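Local coordinates for protein (alpha-2u-globulin) (Rattus norvegicus, PDB 2A2U) that probably binds and carries small lipophilic molecules in the cavity of a lipocalin beta-barrel, and has been crystallised with a hyaline droplet inducer, at residues 38-43 / 137-142; 59-64 / 73-78; 108-113 / 121-126; 44-49 / 161-166. One frame throughout, in Å; residues are numbered along the deposited sequence.

Interaction 1: residues 38-43 / 137-142; sequences WFSIVV and VLYGRT
W38 and R141 meet flat against each other at one end of the antiparallel pairing of strands 36-44 and 131-140. R141 reaches back to W38 atom by atom. Its CB points off from the partner strand, but CG, anti to the carbonyl carbon (chi1 -49°), starts a chain that bends back at chi2 and chi3. CG sits over the six-membered ring of W38, 3.9 Å from its centroid, a CH-pi contact. CD passes near CH2, and NE comes near CZ2. The guanidinium then lies on the indole, planes 24° apart, with R141 CZ 3.4 Å from W38 CZ2. Still stacked, R141 NH1 bonds to Y116 O and R141 NH2 to N35 O, while W38 NE1 donates to L34 O. Elsewhere on the indole, W38 CE3 touches Y139 CB at 3.8 Å.

Further along, F39 and G140 bond through both backbone amides, F39 N to G140 O at 2.7 Å. The register then slips by one: I41 and V42 both face L138, a classic beta bulge, with I41 N to L138 O at 3.1 Å and a weaker bond from V42 N. Beyond it V43 CG1 meets V137 CG1 at 3.6 Å.

The tryptophan near the start of the first strand and the arginine just after strand 131-140 are a conserved pair of the lipocalin family. The cation probably gains from the electron-rich indole, while backbone carbonyls fix the rotation of its guanidinium where the barrel closes.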
# COMPACT_ATOMS: atom_id res chain seq x y z
N TRP A 38 -2.03 -23.61 -2.89
CA TRP A 38 -3.45 -23.93 -2.80
C TRP A 38 -4.07 -23.70 -4.15
O TRP A 38 -3.54 -22.94 -4.94
CB TRP A 38 -4.13 -23.03 -1.78
CG TRP A 38 -3.69 -23.28 -0.38
CD1 TRP A 38 -2.67 -22.65 0.28
CD2 TRP A 38 -4.25 -24.21 0.53
NE1 TRP A 38 -2.57 -23.14 1.56
CE2 TRP A 38 -3.53 -24.10 1.75
CE3 TRP A 38 -5.30 -25.14 0.46
CZ2 TRP A 38 -3.82 -24.90 2.88
CZ3 TRP A 38 -5.59 -25.94 1.58
CH2 TRP A 38 -4.86 -25.80 2.78
N PHE A 39 -5.19 -24.36 -4.42
CA PHE A 39 -5.88 -24.23 -5.70
C PHE A 39 -7.33 -23.90 -5.43
O PHE A 39 -7.87 -24.31 -4.41
CB PHE A 39 -5.84 -25.54 -6.47
CG PHE A 39 -4.48 -25.95 -6.89
CD1 PHE A 39 -3.66 -26.68 -6.04
CD2 PHE A 39 -4.00 -25.62 -8.15
CE1 PHE A 39 -2.40 -27.07 -6.43
CE2 PHE A 39 -2.74 -26.01 -8.55
CZ PHE A 39 -1.93 -26.73 -7.69
N SER A 40 -7.95 -23.16 -6.35
CA SER A 40 -9.35 -22.79 -6.22
C SER A 40 -10.20 -23.96 -6.70
O SER A 40 -10.07 -24.38 -7.85
CB SER A 40 -9.66 -21.54 -7.04
OG SER A 40 -9.13 -20.40 -6.40
N ILE A 41 -11.05 -24.47 -5.82
CA ILE A 41 -11.90 -25.60 -6.15
C ILE A 41 -13.36 -25.21 -6.37
O ILE A 41 -13.93 -25.47 -7.43
CB ILE A 41 -11.79 -26.71 -5.07
CG1 ILE A 41 -10.32 -26.98 -4.72
CG2 ILE A 41 -12.47 -27.98 -5.55
CD1 ILE A 41 -9.42 -27.35 -5.90
N VAL A 42 -13.98 -24.58 -5.37
CA VAL A 42 -15.38 -24.16 -5.46
C VAL A 42 -15.57 -22.79 -4.83
O VAL A 42 -15.03 -22.52 -3.75
CB VAL A 42 -16.31 -25.16 -4.72
CG1 VAL A 42 -17.75 -24.72 -4.81
CG2 VAL A 42 -16.16 -26.55 -5.29
N VAL A 43 -16.28 -21.91 -5.52
CA VAL A 43 -16.58 -20.56 -5.03
C VAL A 43 -18.09 -20.43 -5.01
O VAL A 43 -18.77 -20.94 -5.89
CB VAL A 43 -15.99 -19.44 -5.92
CG1 VAL A 43 -14.49 -19.53 -5.97
CG2 VAL A 43 -16.55 -19.51 -7.32
N VAL A 137 -15.32 -19.69 -0.19
CA VAL A 137 -14.45 -20.44 -1.09
C VAL A 137 -13.83 -21.66 -0.44
O VAL A 137 -13.60 -21.69 0.78
CB VAL A 137 -13.31 -19.55 -1.64
CG1 VAL A 137 -13.86 -18.51 -2.58
CG2 VAL A 137 -12.59 -18.87 -0.52
N LEU A 138 -13.59 -22.66 -1.27
CA LEU A 138 -12.96 -23.90 -0.85
C LEU A 138 -11.67 -24.02 -1.64
O LEU A 138 -11.68 -23.93 -2.86
CB LEU A 138 -13.86 -25.11 -1.16
CG LEU A 138 -13.27 -26.50 -0.95
CD1 LEU A 138 -12.90 -26.67 0.50
CD2 LEU A 138 -14.28 -27.56 -1.35
N TYR A 139 -10.55 -24.12 -0.93
CA TYR A 139 -9.24 -24.27 -1.55
C TYR A 139 -8.72 -25.65 -1.22
O TYR A 139 -8.94 -26.15 -0.11
CB TYR A 139 -8.23 -23.25 -1.02
CG TYR A 139 -8.52 -21.85 -1.43
CD1 TYR A 139 -9.10 -21.58 -2.66
CD2 TYR A 139 -8.22 -20.78 -0.59
CE1 TYR A 139 -9.37 -20.29 -3.05
CE2 TYR A 139 -8.49 -19.48 -0.97
CZ TYR A 139 -9.07 -19.25 -2.20
OH TYR A 139 -9.35 -17.97 -2.60
N GLY A 140 -8.02 -26.26 -2.17
CA GLY A 140 -7.47 -27.58 -1.94
C GLY A 140 -6.00 -27.52 -2.24
O GLY A 140 -5.59 -26.67 -3.02
N ARG A 141 -5.20 -28.38 -1.61
CA ARG A 141 -3.76 -28.40 -1.87
C ARG A 141 -3.50 -29.11 -3.20
O ARG A 141 -2.40 -29.06 -3.75
CB ARG A 141 -3.01 -29.10 -0.75
CG ARG A 141 -3.41 -28.60 0.61
CD ARG A 141 -2.24 -28.52 1.55
NE ARG A 141 -1.40 -27.37 1.28
CZ ARG A 141 -0.88 -26.58 2.22
NH1 ARG A 141 -1.11 -26.82 3.50
NH2 ARG A 141 -0.10 -25.57 1.87
N THR A 142 -4.56 -29.73 -3.72
CA THR A 142 -4.55 -30.45 -4.99
C THR A 142 -5.48 -29.77 -5.98
O THR A 142 -6.38 -29.04 -5.57
CB THR A 142 -5.02 -31.90 -4.78
OG1 THR A 142 -6.18 -31.93 -3.95
CG2 THR A 142 -3.93 -32.70 -4.12

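Interaction 2: residues 59-64 / 73-78; sequences VFMQHI and FKFRIK
A beta hairpin of the lipocalin barrel, strands 60-67 and 70-78, carries this contact, and a classic beta bulge interrupts it. F60 and R76 form one hydrogen-bonded pair, F60 N to R76 O and R76 N to F60 O both at 2.9 Å. Beyond the M61-F75 pair, Q62 and H63 both face K74. H63 N makes the sound bond to K74 O, 3.1 Å, and the amide of Q62 gives only a weak one to the same oxygen.

On the face with M61, I64, F73 and F75 the packing is apolar. M61 CG stands anti to its own amide nitrogen (chi1 -166°), and the chain bends at chi2 and chi3. That brings SD to the edge of the F73 ring, in its plane and 3.8 Å from F73 CD2, a Met-aromatic contact. The methyl of M61, CE, goes on to F75 CB, also 3.8 Å away. I64 lies alongside F73, pointing the same way, with I64 CD1 3.7 Å from F73 CE2. At the other end V59 CB meets F75 CD2 at 3.6 Å.

The opposite face is mixed: F60 is buried there, beside R76, K74 and H63. Q62 OE1 is modelled too close to the R76 guanidinium, so that approach is doubtful. K74 NZ makes a salt bridge to D65 of the second subunit, and H63 ND1 bonds to D37.

One hairpin thus has two chemistries: an aromatic and sulfur-bearing side that depends on shape and dispersion, and a largely polar side that can pair within the chain and across a subunit boundary.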
# COMPACT_ATOMS: atom_id res chain seq x y z
N VAL A 59 -11.47 -15.73 -8.43
CA VAL A 59 -10.01 -15.79 -8.39
C VAL A 59 -9.50 -17.22 -8.34
O VAL A 59 -10.09 -18.09 -7.70
CB VAL A 59 -9.42 -14.97 -7.20
CG1 VAL A 59 -10.02 -13.58 -7.18
CG2 VAL A 59 -9.63 -15.69 -5.88
N PHE A 60 -8.37 -17.44 -9.01
CA PHE A 60 -7.75 -18.74 -9.07
C PHE A 60 -6.50 -18.73 -8.19
O PHE A 60 -5.42 -18.33 -8.62
CB PHE A 60 -7.40 -19.06 -10.52
CG PHE A 60 -8.57 -18.90 -11.46
CD1 PHE A 60 -9.79 -19.50 -11.18
CD2 PHE A 60 -8.44 -18.14 -12.62
CE1 PHE A 60 -10.87 -19.36 -12.04
CE2 PHE A 60 -9.53 -17.99 -13.49
CZ PHE A 60 -10.75 -18.60 -13.19
N MET A 61 -6.67 -19.16 -6.96
CA MET A 61 -5.59 -19.18 -5.98
C MET A 61 -4.40 -19.99 -6.44
O MET A 61 -4.53 -20.90 -7.26
CB MET A 61 -6.14 -19.74 -4.66
CG MET A 61 -5.24 -19.53 -3.43
SD MET A 61 -4.76 -17.78 -3.13
CE MET A 61 -6.41 -16.94 -3.51
N GLN A 62 -3.23 -19.66 -5.90
CA GLN A 62 -1.99 -20.34 -6.24
C GLN A 62 -1.13 -20.67 -5.02
O GLN A 62 -0.65 -21.79 -4.89
CB GLN A 62 -1.14 -19.50 -7.18
CG GLN A 62 -1.78 -19.15 -8.48
CD GLN A 62 -0.83 -18.40 -9.38
OE1 GLN A 62 -0.85 -18.55 -10.59
NE2 GLN A 62 0.04 -17.60 -8.78
N HIS A 63 -0.94 -19.69 -4.15
CA HIS A 63 -0.10 -19.88 -2.98
C HIS A 63 -0.50 -18.93 -1.86
O HIS A 63 -0.97 -17.83 -2.13
CB HIS A 63 1.36 -19.62 -3.38
CG HIS A 63 2.36 -19.90 -2.31
ND1 HIS A 63 2.98 -21.13 -2.18
CD2 HIS A 63 2.85 -19.13 -1.32
CE1 HIS A 63 3.82 -21.09 -1.16
NE2 HIS A 63 3.76 -19.89 -0.62
N ILE A 64 -0.33 -19.37 -0.62
CA ILE A 64 -0.63 -18.56 0.55
C ILE A 64 0.65 -18.47 1.39
O ILE A 64 1.26 -19.49 1.70
CB ILE A 64 -1.74 -19.18 1.42
CG1 ILE A 64 -3.09 -19.07 0.72
CG2 ILE A 64 -1.79 -18.49 2.79
CD1 ILE A 64 -4.25 -19.61 1.53
N PHE A 73 -1.46 -13.52 -0.43
CA PHE A 73 -2.16 -14.39 -1.36
C PHE A 73 -1.70 -14.12 -2.78
O PHE A 73 -1.86 -13.01 -3.29
CB PHE A 73 -3.67 -14.14 -1.30
CG PHE A 73 -4.30 -14.53 0.01
CD1 PHE A 73 -4.28 -13.66 1.09
CD2 PHE A 73 -4.94 -15.76 0.14
CE1 PHE A 73 -4.88 -14.02 2.30
CE2 PHE A 73 -5.54 -16.13 1.35
CZ PHE A 73 -5.51 -15.25 2.42
N LYS A 74 -1.10 -15.12 -3.42
CA LYS A 74 -0.68 -14.99 -4.81
C LYS A 74 -1.70 -15.77 -5.62
O LYS A 74 -1.85 -16.97 -5.41
CB LYS A 74 0.71 -15.56 -5.04
CG LYS A 74 1.15 -15.40 -6.46
CD LYS A 74 2.59 -15.71 -6.60
CE LYS A 74 2.81 -16.60 -7.79
NZ LYS A 74 4.24 -16.80 -8.09
N PHE A 75 -2.40 -15.11 -6.52
CA PHE A 75 -3.43 -15.77 -7.31
C PHE A 75 -3.53 -15.18 -8.71
O PHE A 75 -2.94 -14.15 -8.99
CB PHE A 75 -4.77 -15.59 -6.62
CG PHE A 75 -5.20 -14.16 -6.52
CD1 PHE A 75 -4.67 -13.34 -5.53
CD2 PHE A 75 -6.10 -13.62 -7.44
CE1 PHE A 75 -5.03 -11.99 -5.46
CE2 PHE A 75 -6.46 -12.26 -7.37
CZ PHE A 75 -5.92 -11.45 -6.38
N ARG A 76 -4.31 -15.83 -9.57
CA ARG A 76 -4.50 -15.37 -10.93
C ARG A 76 -5.94 -15.00 -11.17
O ARG A 76 -6.85 -15.50 -10.51
CB ARG A 76 -4.09 -16.43 -11.95
CG ARG A 76 -2.61 -16.60 -12.07
CD ARG A 76 -2.22 -16.93 -13.48
NE ARG A 76 -0.95 -17.63 -13.52
CZ ARG A 76 -0.83 -18.94 -13.33
NH1 ARG A 76 -1.91 -19.69 -13.11
NH2 ARG A 76 0.38 -19.50 -13.31
N ILE A 77 -6.14 -14.12 -12.14
CA ILE A 77 -7.48 -13.68 -12.47
C ILE A 77 -7.53 -13.36 -13.95
O ILE A 77 -6.59 -12.78 -14.50
CB ILE A 77 -7.89 -12.46 -11.61
CG1 ILE A 77 -9.34 -12.11 -11.86
CG2 ILE A 77 -7.00 -11.27 -11.89
CD1 ILE A 77 -9.92 -11.21 -10.81
N LYS A 78 -8.59 -13.80 -14.62
CA LYS A 78 -8.75 -13.58 -16.04
C LYS A 78 -9.46 -12.25 -16.28
O LYS A 78 -10.68 -12.16 -16.13
CB LYS A 78 -9.57 -14.71 -16.63
CG LYS A 78 -9.13 -15.15 -17.99
CD LYS A 78 -10.00 -16.32 -18.42
CE LYS A 78 -9.43 -17.04 -19.62
NZ LYS A 78 -10.28 -18.21 -19.98

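Interaction 3: residues 108-113 / 121-126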
# COMPACT_ATOMS: atom_id res chain seq x y z
N THR A 108 -13.73 -8.45 4.81
CA THR A 108 -13.48 -9.05 6.11
C THR A 108 -13.69 -10.55 5.92
O THR A 108 -14.74 -10.97 5.43
CB THR A 108 -14.44 -8.49 7.17
OG1 THR A 108 -13.92 -7.25 7.66
CG2 THR A 108 -14.59 -9.45 8.33
N PHE A 109 -12.68 -11.34 6.22
CA PHE A 109 -12.80 -12.79 6.07
C PHE A 109 -12.28 -13.59 7.24
O PHE A 109 -11.51 -13.08 8.05
CB PHE A 109 -12.17 -13.27 4.77
CG PHE A 109 -10.68 -13.14 4.73
CD1 PHE A 109 -9.86 -14.14 5.24
CD2 PHE A 109 -10.10 -12.05 4.12
CE1 PHE A 109 -8.48 -14.05 5.16
CE2 PHE A 109 -8.72 -11.94 4.03
CZ PHE A 109 -7.90 -12.95 4.55
N THR A 110 -12.74 -14.83 7.35
CA THR A 110 -12.33 -15.73 8.41
C THR A 110 -12.08 -17.12 7.85
O THR A 110 -12.53 -17.45 6.75
CB THR A 110 -13.40 -15.87 9.51
OG1 THR A 110 -14.65 -16.22 8.91
CG2 THR A 110 -13.56 -14.57 10.25
N ILE A 111 -11.31 -17.91 8.58
CA ILE A 111 -11.00 -19.28 8.19
C ILE A 111 -12.05 -20.13 8.86
O ILE A 111 -12.02 -20.37 10.06
CB ILE A 111 -9.59 -19.66 8.64
CG1 ILE A 111 -8.58 -18.73 7.96
CG2 ILE A 111 -9.29 -21.10 8.28
CD1 ILE A 111 -7.18 -18.83 8.47
N LEU A 112 -13.03 -20.52 8.05
CA LEU A 112 -14.16 -21.30 8.51
C LEU A 112 -13.82 -22.71 8.96
O LEU A 112 -14.19 -23.11 10.07
CB LEU A 112 -15.22 -21.35 7.41
CG LEU A 112 -16.67 -21.26 7.84
CD1 LEU A 112 -16.87 -20.00 8.66
CD2 LEU A 112 -17.57 -21.24 6.62
N LYS A 113 -13.11 -23.46 8.12
CA LYS A 113 -12.74 -24.84 8.44
C LYS A 113 -11.52 -25.28 7.62
O LYS A 113 -11.40 -24.94 6.45
CB LYS A 113 -13.92 -25.78 8.18
CG LYS A 113 -13.69 -27.22 8.60
CD LYS A 113 -14.95 -28.06 8.43
CE LYS A 113 -15.97 -27.80 9.54
NZ LYS A 113 -15.51 -28.31 10.87
N MET A 121 -11.62 -23.67 3.99
CA MET A 121 -12.82 -22.96 3.61
C MET A 121 -12.78 -21.57 4.24
O MET A 121 -12.58 -21.41 5.45
CB MET A 121 -14.06 -23.72 4.10
CG MET A 121 -14.03 -25.21 3.76
SD MET A 121 -15.49 -26.10 4.28
CE MET A 121 -15.31 -27.59 3.33
N PHE A 122 -12.86 -20.55 3.39
CA PHE A 122 -12.84 -19.17 3.85
C PHE A 122 -14.24 -18.60 3.68
O PHE A 122 -14.97 -18.99 2.78
CB PHE A 122 -11.88 -18.33 3.01
CG PHE A 122 -10.43 -18.60 3.25
CD1 PHE A 122 -9.75 -17.96 4.27
CD2 PHE A 122 -9.71 -19.44 2.40
CE1 PHE A 122 -8.39 -18.13 4.44
CE2 PHE A 122 -8.35 -19.62 2.56
CZ PHE A 122 -7.69 -18.96 3.58
N HIS A 123 -14.60 -17.68 4.57
CA HIS A 123 -15.89 -17.01 4.49
C HIS A 123 -15.58 -15.52 4.46
O HIS A 123 -14.94 -14.98 5.36
CB HIS A 123 -16.75 -17.34 5.70
CG HIS A 123 -18.03 -16.57 5.73
ND1 HIS A 123 -18.26 -15.55 6.61
CD2 HIS A 123 -19.13 -16.65 4.94
CE1 HIS A 123 -19.44 -15.01 6.37
NE2 HIS A 123 -19.99 -15.66 5.35
N LEU A 124 -16.04 -14.84 3.42
CA LEU A 124 -15.77 -13.43 3.25
C LEU A 124 -16.99 -12.54 3.04
O LEU A 124 -17.91 -12.91 2.32
CB LEU A 124 -14.80 -13.24 2.08
CG LEU A 124 -14.59 -11.84 1.48
CD1 LEU A 124 -13.22 -11.74 0.89
CD2 LEU A 124 -15.63 -11.52 0.42
N ILE A 125 -16.95 -11.36 3.64
CA ILE A 125 -18.01 -10.36 3.48
C ILE A 125 -17.37 -9.16 2.79
O ILE A 125 -16.29 -8.73 3.17
CB ILE A 125 -18.59 -9.89 4.81
CG1 ILE A 125 -19.00 -11.08 5.67
CG2 ILE A 125 -19.82 -9.03 4.56
CD1 ILE A 125 -19.37 -10.69 7.08
N ASN A 126 -18.04 -8.61 1.80
CA ASN A 126 -17.50 -7.47 1.07
C ASN A 126 -18.35 -6.22 1.24
O ASN A 126 -19.56 -6.31 1.34
CB ASN A 126 -17.39 -7.83 -0.42
CG ASN A 126 -17.06 -6.64 -1.28
OD1 ASN A 126 -17.94 -5.88 -1.67
ND2 ASN A 126 -15.78 -6.48 -1.62
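M121 O draws two amides from the opposite strand, L112 N at 2.8 Å and K113 N at 3.4 Å, both weak bonds. L112 and K113 both lie opposite the single residue M121, a classic beta bulge. The return bond is firmer, M121 N to K113 O at 2.8 Å. Away from the bulge the pairing is regular, with T110 and H123, then T108 and I125, each joined by both amides.

The F109 ring is raised on a chi1 of 68°, which sets CG between its backbone nitrogen and carbonyl carbon. From there it lies beside F122, both side chains pointing the same way. The ring planes are 80° apart, and F109 CD1 comes within 3.9 Å of F122 CD1. F122 CE1 is also touched by I111 CG1, at 3.6 Å, so this ring has neighbours at two points along the partner strand. F109 CB packs on L124 CB at 3.8 Å. On the other face L112 CD1 reaches H123 CB at 4.0 Å, while the imidazole leads away from the partner strand, where NE2 is hydrogen-bonded to Q134 OE1.

This hairpin joins strands 106-114 and 119-128 in the barrel wall. F109 meets the ring of Y99 on one flank and F122 that of Y139 on the other. Helix 147-158 packs on the reverse face, its F153 and L156 against M121, and T108 and I125 touch P94 of the third subunit.

Interaction 4: residues 44-49 / 161-166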
# COMPACT_ATOMS: atom_id res chain seq x y z
N ALA A 44 -18.62 -19.73 -4.01
CA ALA A 44 -20.06 -19.57 -3.91
C ALA A 44 -20.41 -18.21 -3.35
O ALA A 44 -19.83 -17.78 -2.35
CB ALA A 44 -20.63 -20.65 -3.03
N SER A 45 -21.34 -17.53 -4.01
CA SER A 45 -21.80 -16.22 -3.58
C SER A 45 -23.20 -16.01 -4.11
O SER A 45 -23.48 -16.40 -5.24
CB SER A 45 -20.91 -15.11 -4.13
OG SER A 45 -21.37 -13.83 -3.71
N ASN A 46 -24.08 -15.42 -3.30
CA ASN A 46 -25.43 -15.17 -3.78
C ASN A 46 -25.42 -14.04 -4.81
O ASN A 46 -26.32 -13.96 -5.65
CB ASN A 46 -26.39 -14.89 -2.62
CG ASN A 46 -27.22 -16.12 -2.23
OD1 ASN A 46 -27.21 -17.13 -2.92
ND2 ASN A 46 -27.95 -16.02 -1.12
N LYS A 47 -24.38 -13.20 -4.76
CA LYS A 47 -24.19 -12.11 -5.73
C LYS A 47 -23.37 -12.75 -6.85
O LYS A 47 -22.22 -12.38 -7.09
CB LYS A 47 -23.43 -10.93 -5.10
CG LYS A 47 -23.44 -9.65 -5.95
CD LYS A 47 -23.56 -8.40 -5.07
CE LYS A 47 -23.88 -7.14 -5.88
NZ LYS A 47 -22.71 -6.51 -6.56
N ARG A 48 -24.01 -13.71 -7.50
CA ARG A 48 -23.45 -14.52 -8.58
C ARG A 48 -22.61 -13.82 -9.63
O ARG A 48 -21.68 -14.41 -10.18
CB ARG A 48 -24.57 -15.30 -9.25
CG ARG A 48 -24.23 -16.73 -9.55
CD ARG A 48 -25.33 -17.38 -10.35
NE ARG A 48 -25.08 -18.80 -10.56
CZ ARG A 48 -24.19 -19.29 -11.41
NH1 ARG A 48 -23.45 -18.47 -12.16
NH2 ARG A 48 -24.03 -20.60 -11.52
N GLU A 49 -22.94 -12.57 -9.93
CA GLU A 49 -22.23 -11.77 -10.93
C GLU A 49 -20.72 -11.71 -10.63
O GLU A 49 -19.89 -11.71 -11.54
CB GLU A 49 -22.82 -10.36 -10.95
CG GLU A 49 -21.99 -9.30 -11.66
CD GLU A 49 -22.38 -7.89 -11.24
OE1 GLU A 49 -22.53 -7.65 -10.02
OE2 GLU A 49 -22.51 -7.02 -12.12
N GLY A 161 -26.98 -18.94 3.94
CA GLY A 161 -27.86 -18.29 2.99
C GLY A 161 -27.52 -18.36 1.52
O GLY A 161 -28.27 -17.81 0.71
N ILE A 162 -26.42 -19.00 1.14
CA ILE A 162 -26.08 -19.09 -0.27
C ILE A 162 -26.71 -20.35 -0.86
O ILE A 162 -26.47 -21.45 -0.38
CB ILE A 162 -24.56 -19.06 -0.50
CG1 ILE A 162 -23.97 -17.78 0.10
CG2 ILE A 162 -24.26 -19.10 -1.99
CD1 ILE A 162 -22.52 -17.87 0.46
N THR A 163 -27.55 -20.17 -1.87
CA THR A 163 -28.26 -21.26 -2.53
C THR A 163 -27.35 -22.13 -3.40
O THR A 163 -26.34 -21.65 -3.91
CB THR A 163 -29.43 -20.73 -3.40
OG1 THR A 163 -28.91 -20.03 -4.53
CG2 THR A 163 -30.30 -19.78 -2.61
N ARG A 164 -27.74 -23.39 -3.58
CA ARG A 164 -26.99 -24.35 -4.38
C ARG A 164 -26.81 -23.90 -5.83
O ARG A 164 -25.95 -24.41 -6.53
CB ARG A 164 -27.67 -25.73 -4.33
CG ARG A 164 -26.73 -26.91 -4.06
CD ARG A 164 -27.19 -27.70 -2.84
NE ARG A 164 -26.29 -28.80 -2.47
CZ ARG A 164 -26.35 -29.46 -1.31
NH1 ARG A 164 -27.25 -29.15 -0.38
NH2 ARG A 164 -25.50 -30.44 -1.07
N ASP A 165 -27.63 -22.96 -6.28
CA ASP A 165 -27.56 -22.44 -7.65
C ASP A 165 -26.41 -21.44 -7.79
O ASP A 165 -25.98 -21.12 -8.90
CB ASP A 165 -28.89 -21.78 -8.04
CG ASP A 165 -28.98 -21.44 -9.53
OD1 ASP A 165 -28.05 -21.74 -10.30
OD2 ASP A 165 -30.01 -20.87 -9.94
N ASN A 166 -25.89 -20.95 -6.66
CA ASN A 166 -24.81 -19.98 -6.69
C ASN A 166 -23.46 -20.54 -6.27
O ASN A 166 -22.50 -19.80 -6.07
CB ASN A 166 -25.19 -18.77 -5.85
CG ASN A 166 -26.42 -18.07 -6.40
OD1 ASN A 166 -26.51 -17.82 -7.60
ND2 ASN A 166 -27.38 -17.78 -5.54
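N46 and N166 hold the tight part of this contact. N46 OD1 accepts N166 ND2 at 2.7 Å and T163 N at 3.2 Å, and the two donors arrive from opposite faces of its amide plane. The N46 and N166 amides stand nearly perpendicular, 84° apart. N46 ND2 adds a weak bond to G161 O, so a single side chain spans the start of segment 161-166 from G161 to T163 and reaches N166 as well. Behind it, S45 N bonds to N166 O at 3.3 Å, and A44 CB rests against I162 CG2 at 4.1 Å. I162 is buried; its chi1 of -57° puts CG1 beside the backbone N and turns CG2 toward A44, S45 and N46.

The outer side is looser. R48, extended from CG to NE, brings NE to D165 O at 3.0 Å, with that oxygen in the plane of the guanidinium and at its edge. NH2 makes a weaker bond to the same carbonyl. The D165 carboxylate stays beyond salt-bridge range and is poorly ordered; R48 NH1 pairs instead with E52.

The turns themselves are recognisable. S45 OG accepts K47 N in an ST turn and also bonds to Q134 O. G161, at positive phi, is the C-prime residue of a Schellman motif ending helix 147-158. What results is an ST turn after the first barrel strand, held against the segment that follows the Schellman end of helix 147-158, the lone long helix of this lipocalin chain.

Interactions 1, 2 and 3 share one antiparallel sheet that curls into the barrel. Interaction 1 stands between the others: S40 OG bonds to both M61 N and V59 O of interaction 2, each 2.8 Å away, and V137 O lies 2.9 Å from F122 N of interaction 3. Interactions 2 and 3 have centres about 16 Å apart, yet their aromatic rings touch, F73 CE1 to F109 CZ at 3.9 Å. This fits side chains meeting in the barrel interior, where lipocalins usually hold a ligand. Interaction 4 begins where interaction 1's first segment ends, 44-49 following 38-43 in the chain; the two centres are about 17 Å apart and they have no other touch.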